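Local coordinates for putative uncharacterized protein (Ustilago maydis, PDB 4GNX), which binds single-stranded DNA as part of replication protein A, through a chain of OB-fold domains, at residues D137-L142 against V198-G203; L46-E51 against D113-K118; L142-E147 against E164-D169; K19-S24 against N71-I76; N82-Q87 against E94-F99. All blocks are in the same frame, centred on the assembly; numbering follows the deposited sequence.

Contact 1. Residues D137-L142 against V198-G203; sequences DVIGIL and VLAFKG
V138 and G140 pair with F201 and L199 as two strands of an OB-fold barrel, their directions 176° apart. Backbone groups satisfy one another in matched sets: F201 N reaches V138 O at 2.7 Å, with V138 N returning a bond to F201 O, and L199 N reaches G140 O at 3.0 Å while G140 N donates back to L199 O. At the non-hydrogen-bonded pairs I139/A200 and I141/V198 the apolar side chains share one face. I139 CG1 lies 3.6 Å from V198 CG1, and I141 CD1 comes as near to V198 CG2. Beta-branched I139, I141 and V198 suit an extended strand and give helix 229-242 an apolar surface to cover. V138 O sits at the edge of the F201 ring, near its plane.

The buried carboxylate of D137 has a use for each oxygen, which would probably favour its charged form: OD2 accepts from the E120 amide as well as from K202, whose bent chain also makes a cation-pi contact with Y119. In a salt bridge K202 NZ meets D137 OD2 at 2.7 Å, on the syn lone pair, and G203 N approaches D137 OD1 at 2.9 Å, nearly along the C-O axis.

Contact 2. Residues L46-E51 against D113-K118; sequences LDDSGE and DVPEVK
P115 lays its ring against the backbone of D47 and D48, where a turn joining two strands of the first OB fold meets the linker leading to the second. Its ring can be followed atom by atom. CB faces the L46 side chain, with CD2 4.5 Å away, a loose apolar touch. CG comes to 3.5 Å from D48 N and also borders the carbonyl carbon of D47. CD, which closes the ring onto the nitrogen, lies 3.4 Å from D48 N and 3.7 Å from D48 OD1. Proline suits this place because it offers a compact, rigid hydrocarbon surface and brings no backbone N-H that would need an acceptor. V114 adds a methyl, CG1, 3.6 Å from L46 O, carried there by a first torsion that sets it opposite the backbone N (-170°). The segments thus meet by packing alone, without hydrogen bonds between them.

The turn supplies its own polar order. D47 OD1 gathers three donors: S49 N at 2.8 Å, an Asx turn, G50 N at 3.0 Å, which extends it to an Asx motif, and the S49 hydroxyl. G50 has backbone angles at which a side chain would strike the preceding carbonyl.

Strand 17-30 backs both segments: L46 pairs through its backbone with R21 and touches T23, while V114 rests on K19 and V117 on T23. The turn itself bridges strands 39-46 and 51-57.

Contact 3. Residues L142-E147 against E164-D169; sequences LDSYGE and ELTLVD
Y145 touches L165 through CB, 3.7 Å from L165 CD2, while its ring turns away from the partner strand to meet F187 edge-to-face and sends its hydroxyl to D194 OD1. The first torsion, 51°, sets the ring between the backbone N and carbonyl carbon and so directs it off the hairpin. Of the flat carboxylates, that of D143 takes the S144 hydroxyl above its plane, OG to OD2 3.3 Å, while E164 OE2 makes a salt bridge with K162 and accepts from the A265 amide.

D143 and S144 together face one residue, T166: D143 N donates to T166 O at 2.8 Å, and T166 N to S144 O at 2.9 Å. This fits a beta bulge, with D143 in nearly helical backbone angles, in the antiparallel hairpin of an OB fold. Beneath it L142 CD1 meets L165 CB at 3.7 Å, the two side chains crossing at about a right angle; leucine suits this inward face, whereas the small polar S144 and T166 occupy the other.

Strand 174-180 lies beside 159-168, pairing with L165 and L167. Strand 198-207 packs against the leucine face, and helix 229-242 reaches D143 and V168.

Contact 4. Residues K19-S24 against N71-I76; sequences KARVTS and NHVYLI
A20 and Y74 exchange backbone hydrogen bonds as an antiparallel pair, Y74 N to A20 O at 2.8 Å, while the short strand segments run 129° apart, as in the strongly twisted sheet of an OB barrel. The ladder continues through V22 N to H72 O at 3.0 Å, then N71 N to V22 O, just before segment 71-76 enters its strand. N71 has a positive phi of 76°, a turn conformation that asparagine tolerates well.

R21 meets the partner segment along its length. Its NE donates to N71 O at 3.0 Å; the acceptor lies in the guanidinium plane, but the donor stands above the plane of that carbonyl. The N71 side chain runs alongside R21 in the same direction, with the two planes 45° apart. One guanidinium face is covered by V73 CG2, 3.4 Å above it and offset toward the rim. The same methyl touches R21 CB, and the other one, V73 CG1, meets K19 CD at 3.7 Å, so the valine sits between the aliphatic parts of two basic chains. On the other side of the sheet V22 CG2 packs on Y74 CE1 at 3.7 Å, and the Y74 hydroxyl bonds to the Q69 amide. A20, with its small methyl, shares that side.

R21 NH1 makes weak bonds to the carbonyls of V114 and P115, and K19 NZ and R21 NH2 form long, weak ion pairs with D113 and E116. Arginine and lysine here combine hydrocarbon stems that pack on valine with charged ends reaching, if only weakly, toward the acidic linker.

Contact 5. Residues N82-Q87 against E94-F99; sequences NIAKKQ and EYEITF
E96 reaches across to A84 and K85 with a chain extended beyond CG, its carboxyl carbon CD passing 3.3 Å from A84 CA. A first torsion of 48° starts that chain between its own backbone N and carbonyl carbon. OE1 then accepts from K85 N at 3.0 Å, the amide standing 68° out of the carboxylate plane, while OE2 lies beside A84 CB. Alanine suits this place, since its methyl leaves room for the carboxylate. The side chains of K85 and E96 cross at about a right angle, and their charged ends do not meet.

The side chains of N82 and T98 cross at a slant, N82 ND2 donating to T98 OG1; the modelled length is doubtful. The backbone bonds are N82 N to E96 O at 2.6 Å, E96 N to N82 O at 2.7 Å, and beyond them A84 N to E94 O at 3.0 Å.

These strands, 80-83 and 95-99, form a hairpin of the first OB fold, and the loop between them probably corresponds to the L45 loop that OB folds use on DNA. Consistent with this, K85 packs on a thymine base and carries NZ to a DNA phosphate in a salt bridge.

Pointing elsewhere, the Y95 ring receives I83 CD1 at its edge, 4.3 Å from CE1. Over one face lies the carboxyl carbon of its neighbour E94, CD 3.6 Å above the plane.

Contacts 1 and 4 are buried strand pairings, one in each of the first two OB folds; contacts 2 and 3 are partly buried, and contact 5 lies at the surface. Contacts 1 and 3 share L142 and strand 135-152, and the backbone of I141 continues the sheet to V168. Contacts 4 and 5 belong to another sheet and touch through I76 and F99. Contact 2, which has no ladder, packs beside contact 4 and leads along the linker to contact 1, where K118 O approaches K202. Chemistry follows place: aliphatic faces in contacts 1 and 3, basic stems in contact 4, proline packing in contact 2, and a DNA-binding lysine in contact 5.

Contact 1. Residues D137-L142 against V198-G203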
# COMPACT_ATOMS: atom_id res chain seq x y z
N ASP C 137 11.87 -14.52 12.18
CA ASP C 137 11.99 -15.59 13.17
C ASP C 137 12.80 -15.15 14.38
O ASP C 137 13.88 -14.59 14.22
CB ASP C 137 12.64 -16.82 12.56
CG ASP C 137 11.73 -17.55 11.60
OD1 ASP C 137 10.54 -17.18 11.51
OD2 ASP C 137 12.21 -18.50 10.94
N VAL C 138 12.30 -15.43 15.58
CA VAL C 138 12.97 -15.01 16.82
C VAL C 138 12.97 -16.10 17.89
O VAL C 138 11.94 -16.72 18.14
CB VAL C 138 12.33 -13.73 17.41
CG1 VAL C 138 12.69 -13.54 18.88
CG2 VAL C 138 12.74 -12.49 16.61
N ILE C 139 14.14 -16.33 18.49
CA ILE C 139 14.26 -17.14 19.71
C ILE C 139 14.84 -16.33 20.89
O ILE C 139 15.62 -15.40 20.69
CB ILE C 139 15.09 -18.43 19.46
CG1 ILE C 139 14.89 -19.43 20.61
CG2 ILE C 139 16.56 -18.09 19.19
CD1 ILE C 139 15.40 -20.82 20.31
N GLY C 140 14.44 -16.69 22.11
CA GLY C 140 14.93 -16.03 23.32
C GLY C 140 14.29 -16.55 24.58
O GLY C 140 13.35 -17.34 24.54
N ILE C 141 14.81 -16.09 25.72
CA ILE C 141 14.25 -16.45 27.02
C ILE C 141 13.06 -15.55 27.29
O ILE C 141 13.12 -14.34 27.06
CB ILE C 141 15.28 -16.28 28.16
CG1 ILE C 141 16.56 -17.11 27.91
CG2 ILE C 141 14.67 -16.60 29.52
CD1 ILE C 141 16.47 -18.59 28.20
N LEU C 142 11.96 -16.16 27.74
CA LEU C 142 10.83 -15.42 28.30
C LEU C 142 11.22 -14.90 29.68
O LEU C 142 11.60 -15.68 30.57
CB LEU C 142 9.59 -16.31 28.42
CG LEU C 142 8.41 -15.73 29.21
CD1 LEU C 142 7.66 -14.69 28.40
CD2 LEU C 142 7.46 -16.83 29.67
N VAL C 198 12.65 -21.18 27.28
CA VAL C 198 13.01 -20.65 25.97
C VAL C 198 11.77 -20.74 25.10
O VAL C 198 11.07 -21.76 25.10
CB VAL C 198 14.18 -21.42 25.32
CG1 VAL C 198 14.55 -20.76 23.99
CG2 VAL C 198 15.38 -21.46 26.25
N LEU C 199 11.49 -19.65 24.38
CA LEU C 199 10.41 -19.63 23.40
C LEU C 199 10.94 -19.35 22.01
O LEU C 199 11.77 -18.45 21.82
CB LEU C 199 9.38 -18.57 23.76
CG LEU C 199 8.70 -18.70 25.12
CD1 LEU C 199 7.65 -17.60 25.27
CD2 LEU C 199 8.08 -20.08 25.30
N ALA C 200 10.45 -20.13 21.05
CA ALA C 200 10.91 -20.05 19.66
C ALA C 200 9.76 -19.65 18.74
O ALA C 200 8.71 -20.30 18.71
CB ALA C 200 11.51 -21.38 19.22
N PHE C 201 9.96 -18.58 17.98
CA PHE C 201 8.90 -18.05 17.13
C PHE C 201 9.18 -18.15 15.63
O PHE C 201 10.27 -17.75 15.17
CB PHE C 201 8.61 -16.61 17.51
CG PHE C 201 7.97 -16.46 18.85
CD1 PHE C 201 8.73 -16.40 20.01
CD2 PHE C 201 6.58 -16.40 18.97
CE1 PHE C 201 8.14 -16.27 21.26
CE2 PHE C 201 5.98 -16.27 20.22
CZ PHE C 201 6.76 -16.20 21.36
N LYS C 202 8.21 -18.68 14.89
CA LYS C 202 8.25 -18.72 13.43
C LYS C 202 7.21 -17.77 12.83
O LYS C 202 6.04 -17.80 13.22
CB LYS C 202 8.07 -20.15 12.88
CG LYS C 202 8.96 -20.47 11.70
CD LYS C 202 8.34 -20.08 10.37
CE LYS C 202 9.31 -19.34 9.48
NZ LYS C 202 10.61 -20.04 9.33
N GLY C 203 7.66 -16.93 11.90
CA GLY C 203 6.78 -16.01 11.19
C GLY C 203 6.07 -15.04 12.11
O GLY C 203 4.90 -15.22 12.42

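Contact 2. Residues L46-E51 against D113-K118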
# COMPACT_ATOMS: atom_id res chain seq x y z
N LEU C 46 2.90 -28.76 5.20
CA LEU C 46 4.20 -28.73 4.55
C LEU C 46 4.74 -30.12 4.22
O LEU C 46 4.62 -31.05 5.03
CB LEU C 46 5.21 -28.03 5.48
CG LEU C 46 6.69 -28.20 5.13
CD1 LEU C 46 7.10 -27.21 4.04
CD2 LEU C 46 7.55 -28.05 6.38
N ASP C 47 5.33 -30.26 3.04
CA ASP C 47 6.16 -31.41 2.73
C ASP C 47 7.34 -31.03 1.82
O ASP C 47 7.59 -29.84 1.57
CB ASP C 47 5.33 -32.59 2.17
CG ASP C 47 4.77 -32.34 0.76
OD1 ASP C 47 5.20 -31.41 0.06
OD2 ASP C 47 3.88 -33.11 0.35
N ASP C 48 8.07 -32.05 1.35
CA ASP C 48 9.19 -31.90 0.40
C ASP C 48 8.83 -31.03 -0.79
O ASP C 48 9.66 -30.24 -1.26
CB ASP C 48 9.62 -33.26 -0.15
CG ASP C 48 9.28 -34.41 0.79
OD1 ASP C 48 8.26 -34.32 1.52
OD2 ASP C 48 10.04 -35.41 0.77
N SER C 49 7.61 -31.17 -1.29
CA SER C 49 7.21 -30.48 -2.51
C SER C 49 6.74 -29.06 -2.26
O SER C 49 6.87 -28.21 -3.14
CB SER C 49 6.17 -31.28 -3.29
OG SER C 49 5.00 -31.48 -2.52
N GLY C 50 6.22 -28.79 -1.07
CA GLY C 50 5.75 -27.45 -0.76
C GLY C 50 4.69 -27.36 0.30
O GLY C 50 4.52 -28.27 1.12
N GLU C 51 3.96 -26.25 0.29
CA GLU C 51 3.00 -25.93 1.33
C GLU C 51 1.58 -25.83 0.78
O GLU C 51 1.37 -25.51 -0.39
CB GLU C 51 3.40 -24.64 2.04
CG GLU C 51 4.68 -24.76 2.85
CD GLU C 51 5.18 -23.42 3.41
OE1 GLU C 51 5.89 -22.69 2.68
OE2 GLU C 51 4.87 -23.12 4.60
N ASP C 113 10.51 -38.67 6.28
CA ASP C 113 10.22 -38.25 4.90
C ASP C 113 9.90 -36.76 4.86
O ASP C 113 10.33 -36.04 3.95
CB ASP C 113 9.01 -38.98 4.31
CG ASP C 113 8.64 -40.24 5.07
OD1 ASP C 113 8.93 -40.36 6.28
OD2 ASP C 113 8.00 -41.11 4.44
N VAL C 114 9.12 -36.31 5.84
CA VAL C 114 8.62 -34.94 5.90
C VAL C 114 9.65 -33.98 6.50
O VAL C 114 10.19 -34.24 7.57
CB VAL C 114 7.32 -34.86 6.74
CG1 VAL C 114 6.68 -33.49 6.60
CG2 VAL C 114 6.35 -35.95 6.31
N PRO C 115 9.91 -32.87 5.81
CA PRO C 115 10.82 -31.85 6.33
C PRO C 115 10.28 -31.21 7.61
O PRO C 115 9.07 -31.20 7.84
CB PRO C 115 10.89 -30.81 5.20
CG PRO C 115 10.39 -31.52 3.98
CD PRO C 115 9.38 -32.50 4.48
N GLU C 116 11.19 -30.68 8.42
CA GLU C 116 10.79 -29.99 9.64
C GLU C 116 10.97 -28.49 9.48
O GLU C 116 11.82 -28.03 8.70
CB GLU C 116 11.54 -30.56 10.86
CG GLU C 116 10.98 -31.91 11.29
CD GLU C 116 11.72 -32.56 12.43
OE1 GLU C 116 12.86 -33.03 12.22
OE2 GLU C 116 11.14 -32.64 13.54
N VAL C 117 10.15 -27.72 10.19
CA VAL C 117 10.18 -26.27 10.09
C VAL C 117 11.58 -25.71 10.36
O VAL C 117 12.18 -25.96 11.42
CB VAL C 117 9.14 -25.62 11.01
CG1 VAL C 117 7.78 -25.63 10.34
CG2 VAL C 117 9.08 -26.32 12.36
N LYS C 118 12.10 -24.99 9.37
CA LYS C 118 13.41 -24.36 9.50
C LYS C 118 13.30 -22.96 10.03
O LYS C 118 12.33 -22.27 9.81
CB LYS C 118 14.12 -24.32 8.16
CG LYS C 118 14.83 -25.61 7.83
CD LYS C 118 15.82 -25.40 6.70
CE LYS C 118 16.92 -26.46 6.76
NZ LYS C 118 18.12 -26.08 5.97

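Contact 3. Residues L142-E147 against E164-D169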
# COMPACT_ATOMS: atom_id res chain seq x y z
N LEU C 142 11.96 -16.16 27.74
CA LEU C 142 10.83 -15.42 28.30
C LEU C 142 11.22 -14.90 29.68
O LEU C 142 11.60 -15.68 30.57
CB LEU C 142 9.59 -16.31 28.42
CG LEU C 142 8.41 -15.73 29.21
CD1 LEU C 142 7.66 -14.69 28.40
CD2 LEU C 142 7.46 -16.83 29.67
N ASP C 143 11.12 -13.59 29.86
CA ASP C 143 11.44 -12.97 31.14
C ASP C 143 10.19 -12.94 32.04
O ASP C 143 10.20 -13.44 33.17
CB ASP C 143 11.99 -11.56 30.91
CG ASP C 143 12.21 -10.82 32.20
OD1 ASP C 143 13.16 -11.16 32.94
OD2 ASP C 143 11.42 -9.89 32.48
N SER C 144 9.12 -12.36 31.50
CA SER C 144 7.84 -12.23 32.18
C SER C 144 6.78 -12.04 31.11
O SER C 144 7.08 -11.90 29.92
CB SER C 144 7.86 -11.02 33.13
OG SER C 144 8.14 -9.82 32.42
N TYR C 145 5.52 -12.02 31.53
CA TYR C 145 4.44 -11.75 30.60
C TYR C 145 3.36 -10.90 31.22
O TYR C 145 3.09 -11.00 32.42
CB TYR C 145 3.86 -13.04 30.05
CG TYR C 145 3.47 -14.06 31.09
CD1 TYR C 145 4.42 -14.96 31.60
CD2 TYR C 145 2.16 -14.16 31.54
CE1 TYR C 145 4.07 -15.91 32.54
CE2 TYR C 145 1.80 -15.11 32.48
CZ TYR C 145 2.76 -15.98 32.98
OH TYR C 145 2.42 -16.93 33.91
N GLY C 146 2.75 -10.06 30.40
CA GLY C 146 1.71 -9.17 30.85
C GLY C 146 0.44 -9.89 31.24
O GLY C 146 0.29 -11.10 31.05
N GLU C 147 -0.48 -9.12 31.82
CA GLU C 147 -1.83 -9.58 32.06
C GLU C 147 -2.55 -9.60 30.71
O GLU C 147 -2.13 -8.95 29.76
CB GLU C 147 -2.55 -8.68 33.07
CG GLU C 147 -3.56 -7.69 32.49
CD GLU C 147 -2.94 -6.42 31.92
OE1 GLU C 147 -1.71 -6.40 31.67
OE2 GLU C 147 -3.70 -5.44 31.72
N GLU C 164 1.06 -9.72 26.46
CA GLU C 164 2.42 -9.32 26.11
C GLU C 164 3.49 -10.08 26.87
O GLU C 164 3.40 -10.24 28.08
CB GLU C 164 2.60 -7.82 26.32
CG GLU C 164 1.94 -7.01 25.21
CD GLU C 164 2.48 -5.61 25.09
OE1 GLU C 164 3.41 -5.25 25.86
OE2 GLU C 164 1.98 -4.86 24.22
N LEU C 165 4.50 -10.53 26.13
CA LEU C 165 5.64 -11.23 26.70
C LEU C 165 6.89 -10.39 26.51
O LEU C 165 7.01 -9.67 25.52
CB LEU C 165 5.88 -12.57 25.98
CG LEU C 165 4.74 -13.39 25.37
CD1 LEU C 165 5.33 -14.58 24.63
CD2 LEU C 165 3.73 -13.86 26.40
N THR C 166 7.82 -10.50 27.45
CA THR C 166 9.13 -9.85 27.32
C THR C 166 10.17 -10.92 26.99
O THR C 166 10.34 -11.89 27.75
CB THR C 166 9.52 -9.08 28.60
OG1 THR C 166 8.43 -8.25 29.02
CG2 THR C 166 10.74 -8.20 28.35
N LEU C 167 10.85 -10.75 25.86
CA LEU C 167 11.85 -11.71 25.40
C LEU C 167 13.21 -11.09 25.45
O LEU C 167 13.35 -9.88 25.24
CB LEU C 167 11.55 -12.15 23.97
CG LEU C 167 10.18 -12.78 23.77
CD1 LEU C 167 9.89 -12.88 22.29
CD2 LEU C 167 10.11 -14.15 24.44
N VAL C 168 14.22 -11.91 25.72
CA VAL C 168 15.59 -11.46 25.96
C VAL C 168 16.59 -12.43 25.31
O VAL C 168 16.37 -13.65 25.30
CB VAL C 168 15.86 -11.37 27.49
CG1 VAL C 168 17.34 -11.42 27.80
CG2 VAL C 168 15.24 -10.11 28.07
N ASP C 169 17.67 -11.89 24.74
CA ASP C 169 18.79 -12.73 24.31
C ASP C 169 20.19 -12.18 24.68
O ASP C 169 20.30 -11.12 25.30
CB ASP C 169 18.67 -13.13 22.82
CG ASP C 169 19.10 -12.01 21.86
OD1 ASP C 169 19.72 -11.01 22.27
OD2 ASP C 169 18.80 -12.16 20.65

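Contact 4. Residues K19-S24 against N71-I76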
# COMPACT_ATOMS: atom_id res chain seq x y z
N LYS C 19 1.05 -36.92 2.74
CA LYS C 19 1.74 -37.04 4.02
C LYS C 19 2.38 -35.69 4.33
O LYS C 19 3.33 -35.27 3.67
CB LYS C 19 2.81 -38.12 3.92
CG LYS C 19 2.84 -39.10 5.10
CD LYS C 19 4.03 -38.87 6.02
CE LYS C 19 5.26 -39.68 5.62
NZ LYS C 19 5.60 -40.79 6.57
N ALA C 20 1.84 -34.98 5.33
CA ALA C 20 2.28 -33.61 5.61
C ALA C 20 2.33 -33.27 7.10
O ALA C 20 1.57 -33.84 7.89
CB ALA C 20 1.36 -32.64 4.89
N ARG C 21 3.22 -32.34 7.50
CA ARG C 21 3.16 -31.87 8.88
C ARG C 21 2.48 -30.53 9.02
O ARG C 21 2.65 -29.66 8.17
CB ARG C 21 4.50 -31.93 9.63
CG ARG C 21 5.43 -30.75 9.45
CD ARG C 21 6.36 -30.53 10.65
NE ARG C 21 6.79 -31.74 11.36
CZ ARG C 21 7.64 -32.65 10.89
NH1 ARG C 21 8.15 -32.53 9.67
NH2 ARG C 21 7.97 -33.69 11.64
N VAL C 22 1.69 -30.39 10.07
CA VAL C 22 0.99 -29.15 10.37
C VAL C 22 2.00 -28.15 10.89
O VAL C 22 2.59 -28.37 11.93
CB VAL C 22 -0.09 -29.33 11.44
CG1 VAL C 22 -0.77 -28.00 11.69
CG2 VAL C 22 -1.11 -30.38 11.03
N THR C 23 2.20 -27.07 10.15
CA THR C 23 3.11 -26.03 10.59
C THR C 23 2.42 -24.97 11.41
O THR C 23 3.04 -24.37 12.28
CB THR C 23 3.77 -25.35 9.41
OG1 THR C 23 2.75 -24.77 8.60
CG2 THR C 23 4.56 -26.36 8.61
N SER C 24 1.14 -24.70 11.13
CA SER C 24 0.36 -23.77 11.96
C SER C 24 -1.12 -24.04 11.86
O SER C 24 -1.61 -24.59 10.88
CB SER C 24 0.60 -22.33 11.54
OG SER C 24 -0.08 -22.08 10.33
N ASN C 71 3.17 -29.33 14.27
CA ASN C 71 4.44 -30.01 14.18
C ASN C 71 4.32 -31.53 14.11
O ASN C 71 5.31 -32.24 13.91
CB ASN C 71 5.38 -29.57 15.30
CG ASN C 71 6.83 -29.73 14.94
OD1 ASN C 71 7.22 -29.52 13.79
ND2 ASN C 71 7.64 -30.11 15.92
N HIS C 72 3.09 -32.03 14.27
CA HIS C 72 2.79 -33.44 14.08
C HIS C 72 2.50 -33.72 12.62
O HIS C 72 2.15 -32.80 11.88
CB HIS C 72 1.62 -33.87 14.95
CG HIS C 72 1.92 -33.86 16.43
ND1 HIS C 72 2.11 -34.99 17.13
CD2 HIS C 72 2.05 -32.81 17.34
CE1 HIS C 72 2.36 -34.69 18.42
NE2 HIS C 72 2.32 -33.36 18.54
N VAL C 73 2.64 -34.98 12.21
CA VAL C 73 2.62 -35.39 10.80
C VAL C 73 1.43 -36.30 10.51
O VAL C 73 1.18 -37.26 11.24
CB VAL C 73 3.91 -36.15 10.42
CG1 VAL C 73 3.79 -36.81 9.05
CG2 VAL C 73 5.11 -35.21 10.46
N TYR C 74 0.71 -36.03 9.42
CA TYR C 74 -0.53 -36.75 9.16
C TYR C 74 -0.70 -37.26 7.73
O TYR C 74 -0.14 -36.71 6.78
CB TYR C 74 -1.72 -35.86 9.50
CG TYR C 74 -1.75 -35.35 10.92
CD1 TYR C 74 -1.01 -34.22 11.30
CD2 TYR C 74 -2.54 -35.97 11.89
CE1 TYR C 74 -1.04 -33.74 12.60
CE2 TYR C 74 -2.58 -35.49 13.19
CZ TYR C 74 -1.83 -34.37 13.54
OH TYR C 74 -1.87 -33.89 14.82
N LEU C 75 -1.47 -38.34 7.62
CA LEU C 75 -1.99 -38.85 6.37
C LEU C 75 -3.35 -38.23 6.20
O LEU C 75 -4.27 -38.52 6.99
CB LEU C 75 -2.17 -40.36 6.43
CG LEU C 75 -0.99 -41.28 6.09
CD1 LEU C 75 -1.03 -42.52 6.96
CD2 LEU C 75 -1.02 -41.64 4.61
N ILE C 76 -3.49 -37.39 5.19
CA ILE C 76 -4.75 -36.74 4.88
C ILE C 76 -5.22 -37.20 3.50
O ILE C 76 -4.42 -37.37 2.58
CB ILE C 76 -4.62 -35.21 4.94
CG1 ILE C 76 -4.09 -34.78 6.30
CG2 ILE C 76 -5.96 -34.54 4.64
CD1 ILE C 76 -3.37 -33.45 6.26

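Contact 5. Residues N82-Q87 against E94-F99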
# COMPACT_ATOMS: atom_id res chain seq x y z
N ASN C 82 -9.48 -26.72 -3.82
CA ASN C 82 -10.17 -25.50 -4.17
C ASN C 82 -9.22 -24.42 -4.60
O ASN C 82 -8.03 -24.51 -4.33
CB ASN C 82 -10.89 -24.97 -2.95
CG ASN C 82 -12.27 -25.54 -2.85
OD1 ASN C 82 -12.95 -25.76 -3.86
ND2 ASN C 82 -12.72 -25.77 -1.62
N ILE C 83 -9.76 -23.41 -5.27
CA ILE C 83 -9.03 -22.20 -5.59
C ILE C 83 -8.66 -21.48 -4.30
O ILE C 83 -9.52 -21.28 -3.45
CB ILE C 83 -9.90 -21.25 -6.41
CG1 ILE C 83 -10.58 -21.99 -7.57
CG2 ILE C 83 -9.09 -20.04 -6.88
CD1 ILE C 83 -9.64 -22.62 -8.58
N ALA C 84 -7.40 -21.10 -4.14
CA ALA C 84 -6.95 -20.46 -2.92
C ALA C 84 -7.61 -19.09 -2.78
O ALA C 84 -7.76 -18.38 -3.77
CB ALA C 84 -5.45 -20.32 -2.92
N LYS C 85 -8.03 -18.73 -1.57
CA LYS C 85 -8.41 -17.34 -1.30
C LYS C 85 -7.25 -16.64 -0.62
O LYS C 85 -7.13 -16.66 0.60
CB LYS C 85 -9.65 -17.26 -0.43
CG LYS C 85 -10.82 -18.00 -1.01
CD LYS C 85 -12.09 -17.51 -0.37
CE LYS C 85 -13.24 -18.45 -0.66
NZ LYS C 85 -14.53 -17.77 -0.33
N LYS C 86 -6.39 -16.02 -1.42
CA LYS C 86 -5.12 -15.46 -0.94
C LYS C 86 -5.26 -14.25 -0.01
O LYS C 86 -4.32 -13.91 0.72
CB LYS C 86 -4.21 -15.14 -2.12
CG LYS C 86 -3.68 -16.39 -2.79
CD LYS C 86 -3.28 -16.09 -4.21
CE LYS C 86 -2.69 -17.30 -4.88
NZ LYS C 86 -2.07 -16.89 -6.17
N GLN C 87 -6.44 -13.62 0.00
CA GLN C 87 -6.72 -12.55 0.97
C GLN C 87 -6.65 -13.06 2.40
O GLN C 87 -6.48 -12.28 3.34
CB GLN C 87 -8.09 -11.94 0.71
CG GLN C 87 -8.35 -11.72 -0.76
CD GLN C 87 -9.07 -10.42 -1.06
OE1 GLN C 87 -8.64 -9.33 -0.65
NE2 GLN C 87 -10.16 -10.52 -1.81
N GLU C 94 -1.66 -21.58 -5.66
CA GLU C 94 -2.86 -21.47 -6.48
C GLU C 94 -4.06 -22.23 -5.89
O GLU C 94 -5.21 -21.79 -6.00
CB GLU C 94 -2.51 -22.05 -7.84
CG GLU C 94 -3.53 -21.88 -8.94
CD GLU C 94 -3.28 -22.82 -10.11
OE1 GLU C 94 -3.77 -22.52 -11.22
OE2 GLU C 94 -2.59 -23.85 -9.91
N TYR C 95 -3.81 -23.38 -5.26
CA TYR C 95 -4.90 -24.14 -4.65
C TYR C 95 -4.89 -24.14 -3.11
O TYR C 95 -3.90 -23.75 -2.49
CB TYR C 95 -4.92 -25.58 -5.19
CG TYR C 95 -5.02 -25.67 -6.70
CD1 TYR C 95 -6.05 -25.03 -7.38
CD2 TYR C 95 -4.10 -26.41 -7.44
CE1 TYR C 95 -6.15 -25.10 -8.75
CE2 TYR C 95 -4.19 -26.50 -8.82
CZ TYR C 95 -5.22 -25.84 -9.47
OH TYR C 95 -5.33 -25.92 -10.84
N GLU C 96 -6.03 -24.52 -2.53
CA GLU C 96 -6.10 -24.95 -1.13
C GLU C 96 -7.05 -26.14 -0.93
O GLU C 96 -7.75 -26.55 -1.87
CB GLU C 96 -6.38 -23.80 -0.14
CG GLU C 96 -7.51 -22.85 -0.48
CD GLU C 96 -7.37 -21.47 0.19
OE1 GLU C 96 -8.42 -20.85 0.48
OE2 GLU C 96 -6.22 -20.98 0.42
N ILE C 97 -7.05 -26.72 0.28
CA ILE C 97 -7.86 -27.89 0.58
C ILE C 97 -9.01 -27.56 1.52
O ILE C 97 -8.84 -26.84 2.49
CB ILE C 97 -7.02 -28.96 1.25
CG1 ILE C 97 -6.01 -29.54 0.26
CG2 ILE C 97 -7.92 -30.04 1.85
CD1 ILE C 97 -4.89 -30.30 0.95
N THR C 98 -10.19 -28.10 1.23
CA THR C 98 -11.31 -28.00 2.16
C THR C 98 -11.72 -29.39 2.63
O THR C 98 -11.95 -30.29 1.83
CB THR C 98 -12.55 -27.30 1.55
OG1 THR C 98 -12.14 -26.26 0.67
CG2 THR C 98 -13.40 -26.69 2.64
N PHE C 99 -11.78 -29.56 3.94
CA PHE C 99 -12.20 -30.81 4.52
C PHE C 99 -13.70 -31.00 4.35
O PHE C 99 -14.50 -30.17 4.78
CB PHE C 99 -11.84 -30.87 6.00
CG PHE C 99 -10.38 -30.74 6.28
CD1 PHE C 99 -9.43 -31.29 5.42
CD2 PHE C 99 -9.95 -30.09 7.44
CE1 PHE C 99 -8.07 -31.18 5.70
CE2 PHE C 99 -8.60 -29.97 7.72
CZ PHE C 99 -7.66 -30.52 6.85